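Local coordinates for periplasmic binding protein (Thermotoga lettingae TMO, PDB 4RY8) that binds 5-methylthioribose in the cleft between its two lobes and probably hands it on to a membrane sugar transporter, at residues Val21-Glu26 / Gly55-Met60; Tyr123-Gln128 / Lys226-Asp231; Asn138-Asn143 / Lys168-Ile173; Gly174-Ser179 / Ala203-Phe208. All blocks are in the same frame, centred on the assembly; numbering follows the deposited sequence.

Interaction 1 lies in the lobe built on the parallel sheet with strand 17-22, and interactions 2, 3 and 4 lie in the lobe of the mixed sheet; 5-methylthioribose sits between the two. Along the chain, interaction 1 closes first, then interactions 3 and 4 follow within the span bracketed by interaction 2. The centres of interactions 1 and 2 are about 27 Å apart, whereas those of interactions 2 and 3 are about 13 Å apart, and these two contacts reach the same sheet. Interaction 4 is the meeting point: it touches the other three, and Glu26 of interaction 1 reaches Gly178 and Trp205 across the lobes. Interactions 2 and 4 both touch the sugar and help form its site.

Interaction 1 (Val21-Glu26 / Gly55-Met60); sequences VREVGE and GDMARM
Glu23 and Gly55 join the two backbones just past the end of strand 17-22 and just before helix 57-69: Gly55 N donates to Glu23 O over 2.9 Å, in a bond bent to 140° at the hydrogen. The donor stays fairly close to the carbonyl plane, tilted 18° from it. Gly55 has a positive phi at which a CB would press on the preceding carbonyl oxygen. Next to it, Asp56 is the N-cap, and its OD1 takes the N-H of Arg59 from above the carboxylate plane at 3.0 Å.

Met60, one turn into the helix, carries most of the side-chain contact. Its chain runs extended beyond CG (chi3 173°), which carries the thioether out to the end of the strand. Nearer its root, Met60 CG faces Val21 CG1 at 4.1 Å. Further along, Met60 SD lies 3.8 Å from Glu23 CB, the two side chains crossing at about a right angle. The methyl goes furthest, with Met60 CE 3.5 Å from Glu23 N. Leu85 and Ile77 also touch Met60, while Glu23 OE1 is held by Gly80 N. With an alanine here instead of Met60, the Glu23 methylenes and Val21 would probably lose their apolar cover, opening a gap between strand end and helix.

The nearest side-chain atom of Glu23 is about 7 Å from the bound 5-methylthioribose. A loop at the C-terminal end of a parallel strand, facing the ligand cleft, is the usual layout of a lobe in type I periplasmic binding proteins.

Interaction 2 (Tyr123-Gln128 / Lys226-Asp231); sequences YLISKQ and KVYSVD. With SR1 (5-S-methyl-5-thio-alpha-D-ribofuranose), chain G.
Ile125 presses its longer branch onto the strand in the tight part of this contact: Ile125 CD1 is 3.2 Å from Ser229 O, short for a carbon-oxygen approach. The same methyl lies 3.7 Å from Tyr228 CB. With CG1 anti to the backbone N (chi1 -168°), the other branch is left to meet the next residue but one, Ile125 CG2 standing 4.2 Å from Val230 CG2. Helix 123-128 and strand 226-230 run antiparallel at 173°, their axes 8.4 Å apart, and Leu202 and Val251 of the neighbouring strands extend the apolar layer round Ile125.

Packing is looser toward the partly exposed Gln128. Its CG, likewise anti to the backbone N, is set at the edge of the tyrosine ring, with Gln128 CG 4.0 Å from Tyr228 CE2; a bend at chi2 then turns the amide, whose plane stands 70° from the ring. The ring's hydroxyl is bonded to Asp132. Away from the strand, Lys127 and Tyr123 instead pair with Asp117 of the second subunit.

Farther along the same segment, Asp231 grips the sugar through both carboxylate oxygens. SR1 O2 donates to Asp231 OD1 at 2.7 Å, and SR1 O3 donates to Asp231 OD2 at 2.5 Å. Helix and strand thus meet without a hydrogen bond between them, while the polar chemistry is gathered round Asp231. There OD2 also accepts from Asp206 N, which together with the two sugar donors would probably favour a charged carboxylate.

Interaction 3 (Asn138-Asn143 / Lys168-Ile173); sequences NVIYVN and KEVAKI
The Tyr141 ring has Asn143 CB over one face, 3.6 Å above the plane and offset toward the rim, while Glu169 and Lys172 of the adjacent strand approach it obliquely. Glu169 OE1 comes within 3.5 Å of Tyr141 CD2, its carboxylate turned 47° from the ring. Lys172 runs alongside, pointing the same way, with its CG 3.8 Å from Tyr141 CD2. Trp157 of helix 148-163 also meets the ring and bonds Glu169 OE1, which is further paired with Lys161.

This is a parallel beta-alpha-beta unit, strands 137-142 and 167-173 linked through helix 148-163, and the second strand is the outermost of its sheet within the chain. The strand axes approach to 4.6 Å, with the strand directions 46° apart. A beta bulge shifts the register by one residue: Val139 pairs with Glu169, but Ile140 with Ala171. At the bulge Val170 N donates to Val139 O over 2.8 Å. On the sheet face away from Tyr141, Ile140 CG2 meets Ile173 CD1 at 3.8 Å, and Val142 packs beside them under helix 180-194.

Tyr141 OH accepts from Asn143 ND2 at 3.0 Å, nearly in the amide plane, and is also bonded to Asp154. A leucine in place of Tyr141 would probably leave Asp154 and Asn143 ND2 each without the hydroxyl partner, the latter still held by Leu150 O, and would take away the ring beside Glu169. The ladder ends where Asn143 N donates to Ile173 O at 3.0 Å, bent to 139° at the hydrogen.

Interaction 4 (Gly174-Ser179 / Ala203-Phe208); sequences GAVTGS and AMWDEF. With SR1 (5-S-methyl-5-thio-alpha-D-ribofuranose), chain G.
Apolar packing joins Val176 to two aromatic rings. Val176 CG2 lies 4.0 Å from Trp205 CZ3, the two side chains crossing at about a right angle. The same methyl is 4.1 Å from Phe208 CZ. The indole in turn sets Trp205 CE3 over the centre of the phenylalanine ring, 4.0 Å above its plane. At that ring's edge, and in its plane, Ala175 O stands 3.7 Å from Phe208 CE1.

Contacts with the sugar come from the indole. Trp205 CG is anti to the backbone N (chi1 172°), which swings the indole beneath the ligand, with SR1 C5 3.6 Å above one face, toward the rim. The closest approach is Trp205 CD1 to SR1 O3, at 3.3 Å. Glu207 CB sits over the opposite face, so the indole is sandwiched. This is the interlobe cleft of a type I periplasmic binding protein, where an indole face lies under the C5 methylene of the sugar, the furanose ring itself being tilted steeply to it; Val176 CG2 also approaches the thiomethyl carbon SR1 CS.

Polar bonds shape the loop. Thr177 OG1 accepts from Ser179 N at 2.9 Å (152° at the hydrogen), an ST turn just before helix 180-194, and is also bonded to Asp183. Gly178 N donates to Glu26 OE2 of the other lobe.

Interaction 1 (Val21-Glu26 / Gly55-Met60)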
# COMPACT_ATOMS: atom_id res chain seq x y z
N VAL C 21 18.49 2.97 22.52
CA VAL C 21 19.46 1.93 22.23
C VAL C 21 19.29 1.56 20.78
O VAL C 21 18.26 1.00 20.39
CB VAL C 21 19.26 0.69 23.12
CG1 VAL C 21 20.27 -0.40 22.75
CG2 VAL C 21 19.41 1.08 24.56
N ARG C 22 20.32 1.81 19.97
CA ARG C 22 20.24 1.64 18.54
C ARG C 22 21.16 0.60 18.03
O ARG C 22 22.28 0.57 18.44
CB ARG C 22 20.68 2.92 17.83
CG ARG C 22 20.02 4.19 18.34
CD ARG C 22 21.01 5.32 18.28
NE ARG C 22 20.94 5.97 16.99
CZ ARG C 22 21.93 6.62 16.38
NH1 ARG C 22 23.17 6.71 16.88
NH2 ARG C 22 21.65 7.18 15.23
N GLU C 23 20.73 -0.15 17.05
CA GLU C 23 21.62 -1.10 16.39
C GLU C 23 22.58 -0.39 15.45
O GLU C 23 23.75 -0.75 15.36
CB GLU C 23 20.81 -2.14 15.59
CG GLU C 23 21.65 -3.32 15.09
CD GLU C 23 20.96 -4.22 14.02
OE1 GLU C 23 19.74 -4.12 13.75
OE2 GLU C 23 21.66 -5.07 13.43
N VAL C 24 22.10 0.63 14.77
CA VAL C 24 22.79 1.14 13.60
C VAL C 24 22.71 2.67 13.64
O VAL C 24 21.69 3.22 13.99
CB VAL C 24 22.11 0.60 12.31
CG1 VAL C 24 22.46 1.42 11.07
CG2 VAL C 24 22.48 -0.86 12.12
N GLY C 25 23.80 3.33 13.30
CA GLY C 25 23.82 4.79 13.30
C GLY C 25 24.40 5.45 12.06
O GLY C 25 24.47 6.67 12.02
N GLU C 26 24.79 4.68 11.04
CA GLU C 26 25.46 5.24 9.86
C GLU C 26 24.54 5.98 8.89
O GLU C 26 23.45 5.55 8.61
CB GLU C 26 26.27 4.16 9.11
CG GLU C 26 25.48 3.13 8.35
CD GLU C 26 26.38 2.24 7.50
OE1 GLU C 26 27.14 2.76 6.64
OE2 GLU C 26 26.34 1.02 7.70
N GLY C 55 25.98 -2.58 14.95
CA GLY C 55 25.82 -3.83 14.28
C GLY C 55 26.18 -5.03 15.15
O GLY C 55 26.01 -6.15 14.71
N ASP C 56 26.64 -4.81 16.38
CA ASP C 56 27.06 -5.93 17.24
C ASP C 56 25.94 -6.31 18.23
O ASP C 56 25.71 -5.63 19.25
CB ASP C 56 28.34 -5.54 17.98
CG ASP C 56 29.01 -6.73 18.71
OD1 ASP C 56 28.32 -7.46 19.44
OD2 ASP C 56 30.22 -6.89 18.59
N MET C 57 25.23 -7.40 17.93
CA MET C 57 24.08 -7.77 18.74
C MET C 57 24.47 -8.02 20.21
O MET C 57 23.72 -7.64 21.11
CB MET C 57 23.32 -8.98 18.15
CG MET C 57 22.39 -8.66 16.97
SD MET C 57 21.14 -7.32 17.18
CE MET C 57 20.62 -7.74 18.78
N ALA C 58 25.65 -8.60 20.45
CA ALA C 58 26.08 -8.89 21.83
C ALA C 58 26.32 -7.60 22.59
O ALA C 58 25.98 -7.51 23.76
CB ALA C 58 27.34 -9.75 21.85
N ARG C 59 26.89 -6.61 21.92
CA ARG C 59 27.02 -5.27 22.50
C ARG C 59 25.65 -4.67 22.76
O ARG C 59 25.47 -3.99 23.78
CB ARG C 59 27.85 -4.33 21.61
N MET C 60 24.68 -4.93 21.86
CA MET C 60 23.32 -4.38 22.01
C MET C 60 22.62 -4.87 23.29
O MET C 60 22.05 -4.06 24.05
CB MET C 60 22.44 -4.67 20.75
CG MET C 60 21.42 -3.57 20.44
SD MET C 60 20.41 -3.86 18.97
CE MET C 60 19.27 -2.46 19.18

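Interaction 2 (Tyr123-Gln128 / Lys226-Asp231)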
# COMPACT_ATOMS: atom_id res chain seq x y z
N TYR C 123 5.75 -1.48 -1.35
CA TYR C 123 4.76 -1.52 -2.39
C TYR C 123 4.85 -0.23 -3.22
O TYR C 123 4.90 -0.27 -4.44
CB TYR C 123 3.34 -1.61 -1.81
CG TYR C 123 2.37 -1.62 -2.95
CD1 TYR C 123 2.39 -2.67 -3.85
CD2 TYR C 123 1.54 -0.51 -3.25
CE1 TYR C 123 1.57 -2.69 -4.94
CE2 TYR C 123 0.70 -0.53 -4.36
CZ TYR C 123 0.73 -1.64 -5.20
OH TYR C 123 -0.05 -1.75 -6.34
N LEU C 124 4.91 0.91 -2.57
CA LEU C 124 4.88 2.14 -3.38
C LEU C 124 6.10 2.26 -4.27
O LEU C 124 5.98 2.60 -5.46
CB LEU C 124 4.76 3.38 -2.51
CG LEU C 124 3.46 3.67 -1.77
CD1 LEU C 124 3.68 4.90 -0.90
CD2 LEU C 124 2.26 3.84 -2.68
N ILE C 125 7.28 1.98 -3.74
CA ILE C 125 8.48 2.19 -4.56
C ILE C 125 8.57 1.11 -5.60
O ILE C 125 8.96 1.41 -6.74
CB ILE C 125 9.80 2.37 -3.74
CG1 ILE C 125 10.91 2.87 -4.65
CG2 ILE C 125 10.20 1.00 -3.09
CD1 ILE C 125 10.81 4.30 -5.17
N SER C 126 8.29 -0.16 -5.24
CA SER C 126 8.38 -1.24 -6.23
C SER C 126 7.37 -1.08 -7.40
O SER C 126 7.76 -1.28 -8.56
CB SER C 126 8.30 -2.69 -5.57
OG SER C 126 9.11 -2.78 -4.42
N LYS C 127 6.12 -0.72 -7.11
CA LYS C 127 5.11 -0.38 -8.13
C LYS C 127 5.53 0.81 -9.00
O LYS C 127 5.25 0.80 -10.19
CB LYS C 127 3.76 -0.02 -7.53
CG LYS C 127 2.89 0.78 -8.52
CD LYS C 127 1.54 1.14 -8.01
CE LYS C 127 1.53 2.43 -7.24
NZ LYS C 127 0.27 2.58 -6.47
N GLN C 128 6.20 1.80 -8.42
CA GLN C 128 6.62 3.00 -9.18
C GLN C 128 7.62 2.56 -10.27
O GLN C 128 7.54 2.96 -11.41
CB GLN C 128 7.26 4.00 -8.25
CG GLN C 128 7.66 5.31 -8.90
CD GLN C 128 6.46 6.16 -9.11
OE1 GLN C 128 5.34 5.71 -8.89
NE2 GLN C 128 6.69 7.41 -9.51
N LYS C 226 17.74 3.73 -14.26
CA LYS C 226 16.83 4.51 -13.44
C LYS C 226 16.85 3.90 -12.06
O LYS C 226 16.80 2.70 -11.93
CB LYS C 226 15.43 4.51 -14.06
CG LYS C 226 15.33 5.39 -15.29
CD LYS C 226 13.89 5.79 -15.52
CE LYS C 226 13.68 6.37 -16.90
NZ LYS C 226 12.26 6.82 -17.03
N VAL C 227 17.01 4.73 -11.04
CA VAL C 227 17.17 4.27 -9.68
C VAL C 227 16.00 4.68 -8.82
O VAL C 227 15.58 5.81 -8.87
CB VAL C 227 18.48 4.79 -9.04
CG1 VAL C 227 18.68 4.15 -7.65
CG2 VAL C 227 19.66 4.50 -9.96
N TYR C 228 15.47 3.71 -8.08
CA TYR C 228 14.33 3.85 -7.17
C TYR C 228 14.85 3.48 -5.79
O TYR C 228 15.52 2.45 -5.63
CB TYR C 228 13.17 2.91 -7.61
CG TYR C 228 12.69 3.26 -9.02
CD1 TYR C 228 13.42 2.88 -10.15
CD2 TYR C 228 11.56 4.04 -9.23
CE1 TYR C 228 13.03 3.22 -11.43
CE2 TYR C 228 11.17 4.39 -10.52
CZ TYR C 228 11.90 3.99 -11.60
OH TYR C 228 11.54 4.33 -12.86
N SER C 229 14.57 4.32 -4.79
CA SER C 229 15.02 4.06 -3.43
C SER C 229 13.95 4.30 -2.37
O SER C 229 12.80 4.62 -2.65
CB SER C 229 16.23 4.93 -3.13
OG SER C 229 15.76 6.29 -3.08
N VAL C 230 14.36 4.10 -1.14
CA VAL C 230 13.63 4.51 -0.00
C VAL C 230 14.47 5.56 0.74
O VAL C 230 15.71 5.55 0.66
CB VAL C 230 13.39 3.26 0.89
CG1 VAL C 230 12.65 3.58 2.14
CG2 VAL C 230 12.60 2.25 0.11
N ASP C 231 13.78 6.36 1.54
CA ASP C 231 14.34 7.38 2.42
C ASP C 231 14.59 8.67 1.65
O ASP C 231 14.79 8.66 0.45
CB ASP C 231 15.62 6.98 3.20
CG ASP C 231 15.45 5.70 3.98
OD1 ASP C 231 14.40 5.56 4.65
OD2 ASP C 231 16.35 4.82 3.92
CS SR1 G . 19.73 -0.96 7.96
S SR1 G . 17.97 -0.73 8.13
C5 SR1 G . 17.94 0.83 7.21
C4 SR1 G . 16.52 1.39 7.12
O4 SR1 G . 16.09 1.56 8.43
C1 SR1 G . 15.38 2.80 8.61
O1 SR1 G . 14.07 2.48 8.95
C2 SR1 G . 15.41 3.59 7.31
O2 SR1 G . 14.15 3.79 6.61
C3 SR1 G . 16.39 2.77 6.48
O3 SR1 G . 15.94 2.66 5.14

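Interaction 3 (Asn138-Asn143 / Lys168-Ile173)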
# COMPACT_ATOMS: atom_id res chain seq x y z
N ASN C 138 14.95 -5.07 -16.21
CA ASN C 138 16.00 -5.92 -15.62
C ASN C 138 16.64 -5.25 -14.38
O ASN C 138 17.51 -4.39 -14.48
CB ASN C 138 17.08 -6.20 -16.68
CG ASN C 138 16.55 -6.96 -17.89
OD1 ASN C 138 16.95 -6.70 -19.02
ND2 ASN C 138 15.68 -7.90 -17.65
N VAL C 139 16.20 -5.67 -13.20
CA VAL C 139 16.44 -4.94 -11.99
C VAL C 139 17.58 -5.51 -11.20
O VAL C 139 17.58 -6.76 -10.91
CB VAL C 139 15.17 -4.97 -11.09
CG1 VAL C 139 15.39 -4.17 -9.81
CG2 VAL C 139 13.98 -4.43 -11.88
N ILE C 140 18.49 -4.62 -10.82
CA ILE C 140 19.48 -4.84 -9.72
C ILE C 140 18.86 -4.43 -8.40
O ILE C 140 18.56 -3.27 -8.16
CB ILE C 140 20.82 -4.12 -9.96
CG1 ILE C 140 21.45 -4.70 -11.27
CG2 ILE C 140 21.75 -4.28 -8.74
CD1 ILE C 140 22.60 -3.93 -11.86
N TYR C 141 18.64 -5.41 -7.54
CA TYR C 141 17.95 -5.20 -6.26
C TYR C 141 19.00 -5.04 -5.17
O TYR C 141 19.83 -5.93 -4.94
CB TYR C 141 17.14 -6.44 -5.96
CG TYR C 141 16.33 -6.48 -4.67
CD1 TYR C 141 15.58 -5.39 -4.23
CD2 TYR C 141 16.18 -7.66 -3.99
CE1 TYR C 141 14.83 -5.47 -3.09
CE2 TYR C 141 15.42 -7.74 -2.85
CZ TYR C 141 14.72 -6.65 -2.43
OH TYR C 141 13.93 -6.76 -1.34
N VAL C 142 18.93 -3.94 -4.44
CA VAL C 142 19.90 -3.70 -3.37
C VAL C 142 19.20 -3.71 -2.02
O VAL C 142 18.42 -2.78 -1.66
CB VAL C 142 20.68 -2.43 -3.54
CG1 VAL C 142 21.93 -2.48 -2.67
CG2 VAL C 142 21.01 -2.16 -5.01
N ASN C 143 19.41 -4.81 -1.31
CA ASN C 143 18.79 -5.02 -0.02
C ASN C 143 19.42 -6.23 0.59
O ASN C 143 20.11 -6.99 -0.11
CB ASN C 143 17.28 -5.25 -0.19
CG ASN C 143 16.50 -5.08 1.10
OD1 ASN C 143 16.97 -4.47 2.07
ND2 ASN C 143 15.30 -5.59 1.11
N LYS C 168 12.07 -8.18 -13.76
CA LYS C 168 12.91 -9.35 -13.44
C LYS C 168 14.01 -8.94 -12.46
O LYS C 168 14.61 -7.90 -12.63
CB LYS C 168 13.61 -9.93 -14.67
CG LYS C 168 12.72 -10.34 -15.82
CD LYS C 168 12.04 -11.66 -15.55
CE LYS C 168 11.09 -12.03 -16.69
NZ LYS C 168 11.80 -12.42 -17.93
N GLU C 169 14.30 -9.77 -11.46
CA GLU C 169 15.43 -9.52 -10.61
C GLU C 169 16.60 -10.19 -11.31
O GLU C 169 16.57 -11.38 -11.52
CB GLU C 169 15.22 -10.12 -9.21
CG GLU C 169 16.39 -9.87 -8.25
CD GLU C 169 16.12 -10.28 -6.82
OE1 GLU C 169 15.03 -10.03 -6.23
OE2 GLU C 169 17.05 -10.84 -6.24
N VAL C 170 17.60 -9.43 -11.71
CA VAL C 170 18.78 -10.02 -12.34
C VAL C 170 20.00 -10.08 -11.41
O VAL C 170 20.97 -10.78 -11.71
CB VAL C 170 19.17 -9.29 -13.64
CG1 VAL C 170 17.99 -9.26 -14.61
CG2 VAL C 170 19.68 -7.90 -13.35
N ALA C 171 19.96 -9.33 -10.30
CA ALA C 171 20.93 -9.44 -9.21
C ALA C 171 20.36 -8.87 -7.92
O ALA C 171 19.55 -7.90 -7.96
CB ALA C 171 22.25 -8.75 -9.53
N LYS C 172 20.74 -9.51 -6.81
CA LYS C 172 20.58 -8.99 -5.43
C LYS C 172 21.94 -8.66 -4.78
O LYS C 172 22.79 -9.53 -4.60
CB LYS C 172 19.91 -10.04 -4.52
CG LYS C 172 19.45 -9.49 -3.18
CD LYS C 172 18.68 -10.52 -2.35
CE LYS C 172 18.59 -10.03 -0.95
NZ LYS C 172 17.47 -10.63 -0.22
N ILE C 173 22.14 -7.41 -4.38
CA ILE C 173 23.42 -7.06 -3.76
C ILE C 173 23.18 -6.25 -2.53
O ILE C 173 22.05 -5.74 -2.29
CB ILE C 173 24.35 -6.31 -4.75
CG1 ILE C 173 23.74 -4.98 -5.16
CG2 ILE C 173 24.67 -7.16 -5.97
CD1 ILE C 173 24.60 -4.24 -6.16

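Interaction 4 (Gly174-Ser179 / Ala203-Phe208)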
# COMPACT_ATOMS: atom_id res chain seq x y z
N GLY C 174 24.23 -6.11 -1.75
CA GLY C 174 24.18 -5.29 -0.57
C GLY C 174 24.49 -5.98 0.75
O GLY C 174 24.13 -7.14 0.98
N ALA C 175 25.20 -5.23 1.58
CA ALA C 175 25.47 -5.59 2.96
C ALA C 175 25.52 -4.31 3.76
O ALA C 175 25.91 -3.25 3.25
CB ALA C 175 26.79 -6.34 3.07
N VAL C 176 25.15 -4.41 5.03
CA VAL C 176 25.20 -3.29 5.95
C VAL C 176 26.52 -3.40 6.72
O VAL C 176 26.70 -4.30 7.50
CB VAL C 176 24.02 -3.33 6.96
CG1 VAL C 176 24.17 -2.22 8.00
CG2 VAL C 176 22.70 -3.23 6.21
N THR C 177 27.44 -2.46 6.50
CA THR C 177 28.83 -2.65 6.91
C THR C 177 29.38 -1.61 7.85
O THR C 177 30.46 -1.82 8.39
CB THR C 177 29.75 -2.61 5.68
OG1 THR C 177 29.64 -1.32 5.04
CG2 THR C 177 29.39 -3.72 4.69
N GLY C 178 28.73 -0.46 8.01
CA GLY C 178 29.42 0.69 8.58
C GLY C 178 30.02 1.67 7.57
O GLY C 178 30.29 2.82 7.89
N SER C 179 30.23 1.21 6.35
CA SER C 179 30.61 2.06 5.20
C SER C 179 29.79 1.58 4.00
O SER C 179 30.33 1.18 2.95
CB SER C 179 32.09 1.87 4.89
OG SER C 179 32.83 2.08 6.04
N ALA C 203 16.66 0.04 -4.51
CA ALA C 203 17.53 0.07 -3.33
C ALA C 203 16.71 0.47 -2.14
O ALA C 203 16.16 1.57 -2.07
CB ALA C 203 18.65 1.06 -3.53
N MET C 204 16.65 -0.42 -1.17
CA MET C 204 15.69 -0.31 -0.07
C MET C 204 16.19 0.51 1.18
O MET C 204 15.57 0.49 2.20
CB MET C 204 15.21 -1.73 0.29
CG MET C 204 14.28 -2.41 -0.76
SD MET C 204 12.88 -1.32 -1.30
CE MET C 204 11.81 -2.54 -2.04
N TRP C 205 17.33 1.19 1.07
CA TRP C 205 17.79 2.18 2.09
C TRP C 205 18.55 3.28 1.34
O TRP C 205 19.24 2.94 0.39
CB TRP C 205 18.69 1.42 3.11
CG TRP C 205 19.43 2.24 4.12
CD1 TRP C 205 19.08 3.46 4.63
CD2 TRP C 205 20.61 1.86 4.78
NE1 TRP C 205 20.00 3.87 5.56
CE2 TRP C 205 20.96 2.90 5.67
CE3 TRP C 205 21.44 0.74 4.71
CZ2 TRP C 205 22.10 2.85 6.47
CZ3 TRP C 205 22.56 0.69 5.48
CH2 TRP C 205 22.88 1.71 6.36
N ASP C 206 18.43 4.59 1.68
CA ASP C 206 19.13 5.58 0.89
C ASP C 206 20.65 5.43 0.85
O ASP C 206 21.27 5.85 -0.11
CB ASP C 206 18.72 7.08 1.19
CG ASP C 206 19.00 7.53 2.64
OD1 ASP C 206 19.44 6.73 3.49
OD2 ASP C 206 18.80 8.75 2.94
N GLU C 207 21.27 4.80 1.85
CA GLU C 207 22.72 4.53 1.81
C GLU C 207 23.11 3.51 0.71
O GLU C 207 24.17 3.65 0.06
CB GLU C 207 23.23 4.08 3.18
CG GLU C 207 23.16 5.18 4.23
CD GLU C 207 24.01 6.39 3.88
OE1 GLU C 207 25.22 6.24 3.56
OE2 GLU C 207 23.48 7.51 3.95
N PHE C 208 22.25 2.55 0.46
CA PHE C 208 22.45 1.61 -0.65
C PHE C 208 22.30 2.41 -1.97
O PHE C 208 23.11 2.32 -2.88
CB PHE C 208 21.37 0.53 -0.67
CG PHE C 208 21.45 -0.52 0.43
CD1 PHE C 208 22.66 -1.04 0.92
CD2 PHE C 208 20.28 -1.11 0.86
CE1 PHE C 208 22.64 -2.02 1.89
CE2 PHE C 208 20.26 -2.10 1.81
CZ PHE C 208 21.45 -2.56 2.31
CS SR1 G . 19.73 -0.96 7.96
S SR1 G . 17.97 -0.73 8.13
C5 SR1 G . 17.94 0.83 7.21
C4 SR1 G . 16.52 1.39 7.12
O4 SR1 G . 16.09 1.56 8.43
C1 SR1 G . 15.38 2.80 8.61
O1 SR1 G . 14.07 2.48 8.95
C2 SR1 G . 15.41 3.59 7.31
O2 SR1 G . 14.15 3.79 6.61
C3 SR1 G . 16.39 2.77 6.48
O3 SR1 G . 15.94 2.66 5.14